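Local coordinates for putative peptide ABC-transport system periplasmic peptide-binding protein (Campylobacter jejuni, PDB 4OEV) that binds a nickel(II) ion together with oxalate outside the cytoplasmic membrane and probably delivers the metal to an ABC-type importer, at residues 253-256 / 257-260; 323-327 / 328-332. One frame throughout, in Å; residues are numbered along the deposited sequence.

In the fold
Contact 1 is the capped start of helix 256-265, and contact 2 is the hairpin formed by strands 324-326 and 329-338. Their centres lie 14 Å apart, and the two touch directly where Val-258 CG2 of the helix packs on Leu-331 CD1 of the hairpin at 4.1 Å. Helix 304-313 links them further, since Leu-311 meets both Val-258 and Leu-331. Both lie away from the site where His-26, His-480 and His-481 bind nickel beside the oxalate, and far out in the chain, with centres about 27 Å and 36 Å from its centre. Neither contributes a metal ligand; together they build part of the outer end of one lobe.

Contact 1. Residues 253-256 / 257-260; sequences LKDL and KVRQ
The bend in the Arg-259 side chain at chi3 (-80°) turns its guanidinium back to the carbonyls of Leu-253 and Lys-254, while CG of Asp-255, anti to the backbone N (chi1 -171°), brings the carboxylate to the amide of Lys-257 at the N-terminal end of the helix. Asp-255 is the N-cap: OD1 accepts from Lys-257 N at 2.8 Å, on the anti side of the carboxylate and 27° out of its plane. The bond is distinctly bent at the hydrogen. Asp-255 CB also lies 3.6 Å from Val-258 CG2, the two side chains crossing at about a right angle.

Arg-259 grips the loop through two donors. Arg-259 NH1 reaches Lys-254 O at 3.1 Å in a nearly straight bond that lies in the guanidinium plane but approaches from above the carbonyl plane; Arg-259 NE gives only a weak bond to Leu-253 O, 2.9 Å away. Leu-256 CA sits over one face of the guanidinium, 3.5 Å from Arg-259 NH1. Arg-259 NH2 hydrogen-bonds to Asn-451 OD1 and Pro-452 O, so the guanidinium ties the helix start to a second loop and its rotation is fixed from several sides. The regular helical bond from Gln-260 N to Leu-256 O follows at 2.9 Å.

Leu-253 packs on Phe-246 of strand 241-246 and Phe-333 of strand 329-338, while Val-258 faces Leu-311 of helix 304-313 and Lys-257 NZ reaches Ser-313 at that helix's end.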
loop_
_atom_site.group_PDB
_atom_site.type_symbol
_atom_site.label_atom_id
_atom_site.label_comp_id
_atom_site.label_asym_id
_atom_site.label_seq_id
_atom_site.Cartn_x
_atom_site.Cartn_y
_atom_site.Cartn_z
ATOM N N LEU A 253 20.759 7.148 -14.502
ATOM C CA LEU A 253 19.480 6.453 -14.494
ATOM C C LEU A 253 18.418 7.192 -15.338
ATOM O O LEU A 253 17.477 6.553 -15.815
ATOM C CB LEU A 253 18.959 6.239 -13.041
ATOM C CG LEU A 253 19.860 5.348 -12.161
ATOM C CD1 LEU A 253 19.134 5.113 -10.821
ATOM C CD2 LEU A 253 20.290 4.002 -12.804
ATOM N N LYS A 254 18.580 8.501 -15.589
ATOM C CA LYS A 254 17.568 9.132 -16.451
ATOM C C LYS A 254 17.546 8.510 -17.857
ATOM O O LYS A 254 16.536 8.555 -18.542
ATOM C CB LYS A 254 17.814 10.609 -16.561
ATOM C CG LYS A 254 19.163 10.993 -17.236
ATOM C CD LYS A 254 19.200 12.498 -17.516
ATOM C CE LYS A 254 18.722 13.286 -16.305
ATOM N NZ LYS A 254 18.823 14.763 -16.459
ATOM N N ASP A 255 18.676 7.943 -18.284
ATOM C CA ASP A 255 18.836 7.438 -19.637
ATOM C C ASP A 255 18.053 6.156 -19.877
ATOM O O ASP A 255 18.259 5.124 -19.217
ATOM C CB ASP A 255 20.348 7.169 -19.938
ATOM C CG ASP A 255 20.626 6.858 -21.403
ATOM O OD1 ASP A 255 19.785 6.198 -22.087
ATOM O OD2 ASP A 255 21.719 7.244 -21.887
ATOM N N LEU A 256 17.196 6.201 -20.877
ATOM C CA LEU A 256 16.328 5.056 -21.203
ATOM C C LEU A 256 17.135 3.765 -21.425
ATOM O O LEU A 256 16.814 2.691 -20.881
ATOM C CB LEU A 256 15.519 5.375 -22.446
ATOM C CG LEU A 256 14.726 4.179 -22.974
ATOM C CD1 LEU A 256 13.682 3.739 -21.926
ATOM C CD2 LEU A 256 14.052 4.570 -24.270
ATOM N N LYS A 257 18.196 3.857 -22.208
ATOM C CA LYS A 257 19.013 2.663 -22.482
ATOM C C LYS A 257 19.632 2.102 -21.214
ATOM O O LYS A 257 19.796 0.896 -21.085
ATOM C CB LYS A 257 20.121 2.981 -23.492
ATOM C CG LYS A 257 19.600 3.192 -24.935
ATOM C CD LYS A 257 20.729 3.769 -25.858
ATOM C CE LYS A 257 20.230 4.069 -27.283
ATOM N NZ LYS A 257 21.245 4.789 -28.144
ATOM N N VAL A 258 20.024 2.978 -20.296
ATOM C CA VAL A 258 20.622 2.525 -19.029
ATOM C C VAL A 258 19.580 1.769 -18.178
ATOM O O VAL A 258 19.828 0.683 -17.665
ATOM C CB VAL A 258 21.167 3.725 -18.243
ATOM C CG1 VAL A 258 21.488 3.336 -16.761
ATOM C CG2 VAL A 258 22.380 4.336 -18.984
ATOM N N ARG A 259 18.374 2.318 -18.075
ATOM C CA ARG A 259 17.343 1.679 -17.293
ATOM C C ARG A 259 16.928 0.349 -17.934
ATOM O O ARG A 259 16.702 -0.640 -17.229
ATOM C CB ARG A 259 16.126 2.616 -17.149
ATOM C CG ARG A 259 16.325 3.686 -16.128
ATOM C CD ARG A 259 15.122 4.563 -16.051
ATOM N NE ARG A 259 15.075 5.571 -17.127
ATOM C CZ ARG A 259 14.108 5.663 -18.036
ATOM N NH1 ARG A 259 14.183 6.647 -18.926
ATOM N NH2 ARG A 259 13.063 4.795 -18.071
ATOM N N GLN A 260 16.872 0.293 -19.265
ATOM C CA GLN A 260 16.559 -0.980 -19.898
ATOM C C GLN A 260 17.700 -1.994 -19.657
ATOM O O GLN A 260 17.490 -3.177 -19.406
ATOM C CB GLN A 260 16.353 -0.785 -21.393
ATOM C CG GLN A 260 15.214 0.157 -21.748
ATOM C CD GLN A 260 15.140 0.412 -23.254
ATOM O OE1 GLN A 260 16.162 0.662 -23.902
ATOM N NE2 GLN A 260 13.934 0.367 -23.807
#

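Contact 2. Residues 323-327 / 328-332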
loop_
_atom_site.group_PDB
_atom_site.type_symbol
_atom_site.label_atom_id
_atom_site.label_comp_id
_atom_site.label_asym_id
_atom_site.label_seq_id
_atom_site.Cartn_x
_atom_site.Cartn_y
_atom_site.Cartn_z
ATOM N N ASN A 323 34.803 -1.715 -15.965
ATOM C CA ASN A 323 33.618 -0.910 -15.627
ATOM C C ASN A 323 33.228 0.056 -16.725
ATOM O O ASN A 323 34.064 0.801 -17.237
ATOM C CB ASN A 323 33.867 -0.145 -14.331
ATOM C CG ASN A 323 34.110 -1.071 -13.147
ATOM O OD1 ASN A 323 33.488 -2.131 -13.032
ATOM N ND2 ASN A 323 35.050 -0.694 -12.282
ATOM N N PHE A 324 31.946 0.080 -17.049
ATOM C CA PHE A 324 31.458 0.974 -18.076
ATOM C C PHE A 324 31.686 2.423 -17.671
ATOM O O PHE A 324 31.412 2.846 -16.535
ATOM C CB PHE A 324 29.964 0.720 -18.358
ATOM C CG PHE A 324 29.738 -0.350 -19.389
ATOM C CD1 PHE A 324 30.085 -0.128 -20.708
ATOM C CD2 PHE A 324 29.198 -1.579 -19.037
ATOM C CE1 PHE A 324 29.884 -1.107 -21.657
ATOM C CE2 PHE A 324 29.009 -2.574 -19.981
ATOM C CZ PHE A 324 29.340 -2.339 -21.287
ATOM N N GLU A 325 32.133 3.192 -18.649
ATOM C CA GLU A 325 32.572 4.555 -18.428
ATOM C C GLU A 325 32.165 5.405 -19.624
ATOM O O GLU A 325 32.246 4.958 -20.785
ATOM C CB GLU A 325 34.100 4.556 -18.254
ATOM C CG GLU A 325 34.715 5.842 -17.712
ATOM C CD GLU A 325 36.229 5.743 -17.624
ATOM O OE1 GLU A 325 36.888 6.394 -18.447
ATOM O OE2 GLU A 325 36.754 5.024 -16.725
ATOM N N LYS A 326 31.788 6.647 -19.348
ATOM C CA LYS A 326 31.523 7.594 -20.421
ATOM C C LYS A 326 32.024 8.970 -20.030
ATOM O O LYS A 326 31.714 9.459 -18.940
ATOM C CB LYS A 326 30.037 7.637 -20.751
ATOM C CG LYS A 326 29.698 8.755 -21.759
ATOM C CD LYS A 326 28.416 8.472 -22.472
ATOM C CE LYS A 326 27.265 8.838 -21.671
ATOM N NZ LYS A 326 26.062 8.823 -22.563
ATOM N N ASP A 327 32.810 9.571 -20.921
ATOM C CA ASP A 327 33.326 10.909 -20.702
ATOM C C ASP A 327 34.029 11.031 -19.352
ATOM O O ASP A 327 33.774 11.972 -18.590
ATOM C CB ASP A 327 32.170 11.923 -20.809
ATOM C CG ASP A 327 31.602 12.004 -22.227
ATOM O OD1 ASP A 327 32.408 11.868 -23.189
ATOM O OD2 ASP A 327 30.366 12.193 -22.381
ATOM N N GLY A 328 34.868 10.038 -19.035
ATOM C CA GLY A 328 35.631 10.075 -17.811
ATOM C C GLY A 328 34.857 9.682 -16.559
ATOM O O GLY A 328 35.446 9.702 -15.481
ATOM N N LYS A 329 33.566 9.340 -16.669
ATOM C CA LYS A 329 32.763 8.950 -15.489
ATOM C C LYS A 329 32.302 7.507 -15.555
ATOM O O LYS A 329 31.640 7.125 -16.508
ATOM C CB LYS A 329 31.504 9.829 -15.347
ATOM C CG LYS A 329 31.763 11.300 -15.127
ATOM C CD LYS A 329 30.464 12.075 -15.414
ATOM C CE LYS A 329 30.517 13.511 -14.926
ATOM N NZ LYS A 329 29.200 14.199 -15.219
ATOM N N ILE A 330 32.584 6.700 -14.534
ATOM C CA ILE A 330 32.049 5.332 -14.578
ATOM C C ILE A 330 30.554 5.332 -14.240
ATOM O O ILE A 330 30.062 6.175 -13.484
ATOM C CB ILE A 330 32.813 4.340 -13.644
ATOM C CG1 ILE A 330 32.530 4.645 -12.190
ATOM C CG2 ILE A 330 34.366 4.334 -13.949
ATOM C CD1 ILE A 330 32.724 3.420 -11.270
ATOM N N LEU A 331 29.812 4.436 -14.885
ATOM C CA LEU A 331 28.397 4.286 -14.637
ATOM C C LEU A 331 28.226 3.665 -13.256
ATOM O O LEU A 331 28.427 2.453 -13.091
ATOM C CB LEU A 331 27.736 3.413 -15.715
ATOM C CG LEU A 331 26.217 3.634 -15.973
ATOM C CD1 LEU A 331 25.720 2.817 -17.172
ATOM C CD2 LEU A 331 25.420 3.212 -14.767
ATOM N N GLU A 332 27.911 4.499 -12.264
ATOM C CA GLU A 332 27.740 4.043 -10.878
ATOM C C GLU A 332 26.673 4.840 -10.144
ATOM O O GLU A 332 26.360 5.962 -10.529
ATOM C CB GLU A 332 29.053 4.134 -10.081
ATOM C CG GLU A 332 29.426 5.522 -9.582
ATOM C CD GLU A 332 30.798 5.541 -8.907
ATOM O OE1 GLU A 332 31.174 4.515 -8.292
ATOM O OE2 GLU A 332 31.503 6.580 -9.004
HETATM O O HOH W 1 35.787 7.618 -20.634
#
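Glu-325 lies across Ile-330, its OE2 3.7 Å from CG2 of the isoleucine and its CG close to the Lys-329 carbonyl. The chain is extended from CG, which stands anti to the backbone N (chi1 -167°), and this carries the carboxylate out over the hairpin. There its two oxygens have separate tasks. Glu-325 OE1 accepts from a water at 2.7 Å that in turn accepts from Gly-328 N at 3.0 Å, bridging the side chain to the turn, whereas OE2 is hydrogen-bonded to Asn-319 ND2, so both ends of the carboxylate are held.

Beneath them runs a beta hairpin with a two-residue loop, closed by a type I' turn from Lys-326 to Lys-329, with Asp-327 and Gly-328 at its corners, both at positive phi. Lys-326 and Lys-329 form the antiparallel hydrogen-bonded pair: Lys-326 N to Lys-329 O and Lys-329 N to Lys-326 O are each 2.9 Å. Glu-325 and Ile-330 are the non-hydrogen-bonded pair, and Leu-331 N to Phe-324 O closes the next step at 2.8 Å. That same Phe-324 carbonyl also receives a CA-H...O contact from Ile-330.

On the face bearing the two lysines, NZ of Lys-329 makes a salt bridge to Glu-251 and Lys-326 NZ hydrogen-bonds to Ala-314 O. Phe-324 and Leu-331 pack on Leu-311 of helix 304-313.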